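Local coordinates for protein copper-transporting ATPase (Sulfolobus solfataricus, PDB 2YJ5) that probably couples ATP hydrolysis to the movement of copper ions across the membrane, as a type IB P-type ATPase represented here by its soluble phosphorylation and nucleotide-binding domains, at residues 28-33 against 197-202. The protein carries 1 engineered substitution. Numbering follows the deposited sequence.
Sequences IDTIIF and NGNKVL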
ATOM      1  N   ILE A  28      21.112  -8.033 -12.440  1.00 63.88           N
ATOM      2  CA  ILE A  28      19.651  -7.933 -12.354  1.00 63.20           C
ATOM      3  C   ILE A  28      18.942  -7.956 -13.712  1.00 53.14           C
ATOM      4  O   ILE A  28      19.279  -7.185 -14.603  1.00 52.91           O
ATOM      5  CB  ILE A  28      19.229  -6.662 -11.555  1.00 60.05           C
ATOM      6  CG1 ILE A  28      19.087  -6.976 -10.062  1.00 55.97           C
ATOM      7  CG2 ILE A  28      17.912  -6.105 -12.082  1.00 53.59           C
ATOM      8  CD1 ILE A  28      20.186  -7.818  -9.493  1.00 57.62           C
ATOM      9  N   ASP A  29      17.959  -8.838 -13.860  1.00 51.61           N
ATOM     10  CA  ASP A  29      17.193  -8.911 -15.103  1.00 59.09           C
ATOM     11  C   ASP A  29      15.670  -8.769 -14.906  1.00 64.15           C
ATOM     12  O   ASP A  29      14.924  -8.580 -15.876  1.00 60.24           O
ATOM     13  CB  ASP A  29      17.503 -10.210 -15.843  1.00 60.19           C
ATOM     14  CG  ASP A  29      17.006 -11.436 -15.104  1.00 67.09           C
ATOM     15  OD1 ASP A  29      15.813 -11.780 -15.257  1.00 66.33           O
ATOM     16  OD2 ASP A  29      17.808 -12.060 -14.375  1.00 68.50           O
ATOM     17  N   THR A  30      15.220  -8.861 -13.656  1.00 58.28           N
ATOM     18  CA  THR A  30      13.797  -8.817 -13.335  1.00 54.25           C
ATOM     19  C   THR A  30      13.549  -7.862 -12.171  1.00 49.62           C
ATOM     20  O   THR A  30      14.324  -7.848 -11.212  1.00 50.53           O
ATOM     21  CB  THR A  30      13.281 -10.224 -12.958  1.00 59.90           C
ATOM     22  OG1 THR A  30      13.540 -11.124 -14.037  1.00 66.22           O
ATOM     23  CG2 THR A  30      11.772 -10.220 -12.650  1.00 52.65           C
ATOM     24  N   ILE A  31      12.482  -7.065 -12.265  1.00 49.00           N
ATOM     25  CA  ILE A  31      12.092  -6.134 -11.191  1.00 53.20           C
ATOM     26  C   ILE A  31      10.700  -6.444 -10.636  1.00 49.43           C
ATOM     27  O   ILE A  31       9.735  -6.578 -11.394  1.00 46.89           O
ATOM     28  CB  ILE A  31      12.099  -4.665 -11.656  1.00 47.67           C
ATOM     29  CG1 ILE A  31      13.468  -4.289 -12.212  1.00 50.63           C
ATOM     30  CG2 ILE A  31      11.767  -3.732 -10.504  1.00 38.85           C
ATOM     31  CD1 ILE A  31      13.446  -3.005 -12.999  1.00 52.49           C
ATOM     32  N   ILE A  32      10.603  -6.549  -9.315  1.00 41.76           N
ATOM     33  CA  ILE A  32       9.329  -6.844  -8.671  1.00 43.43           C
ATOM     34  C   ILE A  32       8.963  -5.817  -7.605  1.00 42.13           C
ATOM     35  O   ILE A  32       9.726  -5.577  -6.670  1.00 46.45           O
ATOM     36  CB  ILE A  32       9.352  -8.211  -8.005  1.00 44.31           C
ATOM     37  CG1 ILE A  32       9.766  -9.282  -9.012  1.00 46.75           C
ATOM     38  CG2 ILE A  32       7.984  -8.520  -7.373  1.00 50.91           C
ATOM     39  CD1 ILE A  32       9.695 -10.680  -8.471  1.00 47.34           C
ATOM     40  N   PHE A  33       7.794  -5.212  -7.762  1.00 37.31           N
ATOM     41  CA  PHE A  33       7.237  -4.299  -6.768  1.00 40.19           C
ATOM     42  C   PHE A  33       6.221  -4.994  -5.845  1.00 43.34           C
ATOM     43  O   PHE A  33       5.350  -5.731  -6.294  1.00 44.46           O
ATOM     44  CB  PHE A  33       6.537  -3.128  -7.455  1.00 34.46           C
ATOM     45  CG  PHE A  33       7.468  -2.198  -8.170  1.00 38.75           C
ATOM     46  CD1 PHE A  33       7.880  -2.469  -9.463  1.00 41.90           C
ATOM     47  CD2 PHE A  33       7.939  -1.054  -7.550  1.00 42.66           C
ATOM     48  CE1 PHE A  33       8.753  -1.616 -10.121  1.00 44.14           C
ATOM     49  CE2 PHE A  33       8.809  -0.188  -8.202  1.00 41.00           C
ATOM     50  CZ  PHE A  33       9.217  -0.474  -9.491  1.00 45.40           C
ATOM     51  N   ASN A 197      14.582 -20.471 -11.452  1.00 74.96           N
ATOM     52  CA  ASN A 197      14.667 -20.435 -12.903  1.00 75.55           C
ATOM     53  C   ASN A 197      15.841 -19.558 -13.332  1.00 71.26           C
ATOM     54  O   ASN A 197      15.913 -19.111 -14.474  1.00 69.87           O
ATOM     55  CB  ASN A 197      13.365 -19.917 -13.518  1.00 79.46           C
ATOM     56  CG  ASN A 197      13.405 -19.907 -15.037  1.00 85.79           C
ATOM     57  OD1 ASN A 197      14.118 -20.706 -15.648  1.00 83.44           O
ATOM     58  ND2 ASN A 197      12.654 -18.994 -15.654  1.00 83.93           N
ATOM     59  N   GLY A 198      16.751 -19.300 -12.397  1.00 72.82           N
ATOM     60  CA  GLY A 198      17.989 -18.593 -12.693  1.00 70.33           C
ATOM     61  C   GLY A 198      17.895 -17.091 -12.906  1.00 72.23           C
ATOM     62  O   GLY A 198      18.902 -16.438 -13.200  1.00 69.69           O
ATOM     63  N   ASN A 199      16.697 -16.531 -12.764  1.00 73.97           N
ATOM     64  CA  ASN A 199      16.514 -15.087 -12.907  1.00 68.61           C
ATOM     65  C   ASN A 199      17.119 -14.287 -11.751  1.00 68.61           C
ATOM     66  O   ASN A 199      17.025 -14.692 -10.591  1.00 69.54           O
ATOM     67  CB  ASN A 199      15.036 -14.751 -13.081  1.00 68.99           C
ATOM     68  CG  ASN A 199      14.581 -14.882 -14.515  1.00 74.24           C
ATOM     69  OD1 ASN A 199      15.345 -15.311 -15.378  1.00 73.02           O
ATOM     70  ND2 ASN A 199      13.331 -14.515 -14.780  1.00 75.37           N
ATOM     71  N   LYS A 200      17.752 -13.160 -12.072  1.00 62.19           N
ATOM     72  CA  LYS A 200      18.330 -12.295 -11.044  1.00 62.85           C
ATOM     73  C   LYS A 200      17.368 -11.149 -10.721  1.00 61.45           C
ATOM     74  O   LYS A 200      17.135 -10.256 -11.540  1.00 59.80           O
ATOM     75  CB  LYS A 200      19.702 -11.757 -11.471  1.00 66.59           C
ATOM     76  CG  LYS A 200      20.734 -12.830 -11.818  1.00 73.01           C
ATOM     77  CD  LYS A 200      21.215 -13.582 -10.587  1.00 73.12           C
ATOM     78  CE  LYS A 200      22.291 -14.598 -10.957  1.00 75.86           C
ATOM     79  NZ  LYS A 200      22.823 -15.326  -9.773  1.00 77.61           N
ATOM     80  N   VAL A 201      16.826 -11.183  -9.507  1.00 61.36           N
ATOM     81  CA  VAL A 201      15.690 -10.359  -9.133  1.00 53.43           C
ATOM     82  C   VAL A 201      16.082  -9.160  -8.268  1.00 53.68           C
ATOM     83  O   VAL A 201      16.785  -9.299  -7.260  1.00 54.31           O
ATOM     84  CB  VAL A 201      14.642 -11.207  -8.356  1.00 53.09           C
ATOM     85  CG1 VAL A 201      13.531 -10.323  -7.809  1.00 57.63           C
ATOM     86  CG2 VAL A 201      14.064 -12.300  -9.228  1.00 45.53           C
ATOM     87  N   LEU A 202      15.629  -7.976  -8.659  1.00 48.19           N
ATOM     88  CA  LEU A 202      15.589  -6.872  -7.710  1.00 52.41           C
ATOM     89  C   LEU A 202      14.148  -6.688  -7.247  1.00 50.59           C
ATOM     90  O   LEU A 202      13.211  -6.723  -8.056  1.00 47.29           O
ATOM     91  CB  LEU A 202      16.127  -5.567  -8.306  1.00 48.21           C
ATOM     92  CG  LEU A 202      16.342  -4.495  -7.231  1.00 47.74           C
ATOM     93  CD1 LEU A 202      17.406  -3.500  -7.646  1.00 50.53           C
ATOM     94  CD2 LEU A 202      15.044  -3.768  -6.843  1.00 52.74           C
TER
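Asp-29 and Lys-200 grip each other twice where two parallel strands start: Asp-29 N donates to Lys-200 O at 2.8 Å, and Lys-200 N returns a bond to Asp-29 OD2 at 2.6 Å, on its syn side but 28° out of the carboxylate plane. Lys-200 O also takes a longer bond from Thr-30 N, 3.2 Å, so two successive amides share it. CG of Asp-29 sits between its own N and carbonyl carbon (chi1 67°), which turns the carboxylate toward the backbone of Lys-200. OD1 takes the Thr-30 hydroxyl (OG1 at 2.7 Å) from above that plane, fixing the group's rotation, while the Asn-199 amide lies across it, the planes 72° apart. Replacing Asp-29 with an alanine would probably leave Lys-200 N and the Thr-30 hydroxyl without their acceptor. Parallel pairing follows, as in a haloacid dehalogenase-type P-domain sheet: Leu-202 N binds Thr-30 O and Ile-32 N binds Leu-202 O, both 2.9 Å. On the face of Ile-31 and Leu-202, Ile-28 CG1 from the preceding loop packs against Leu-202 CB at 3.7 Å; on that of Thr-30 and Val-201, Ile-32 CD1 meets Val-201 CG1 at 3.9 Å. Further out, Asp-218 OD2 accepts from Val-201 N.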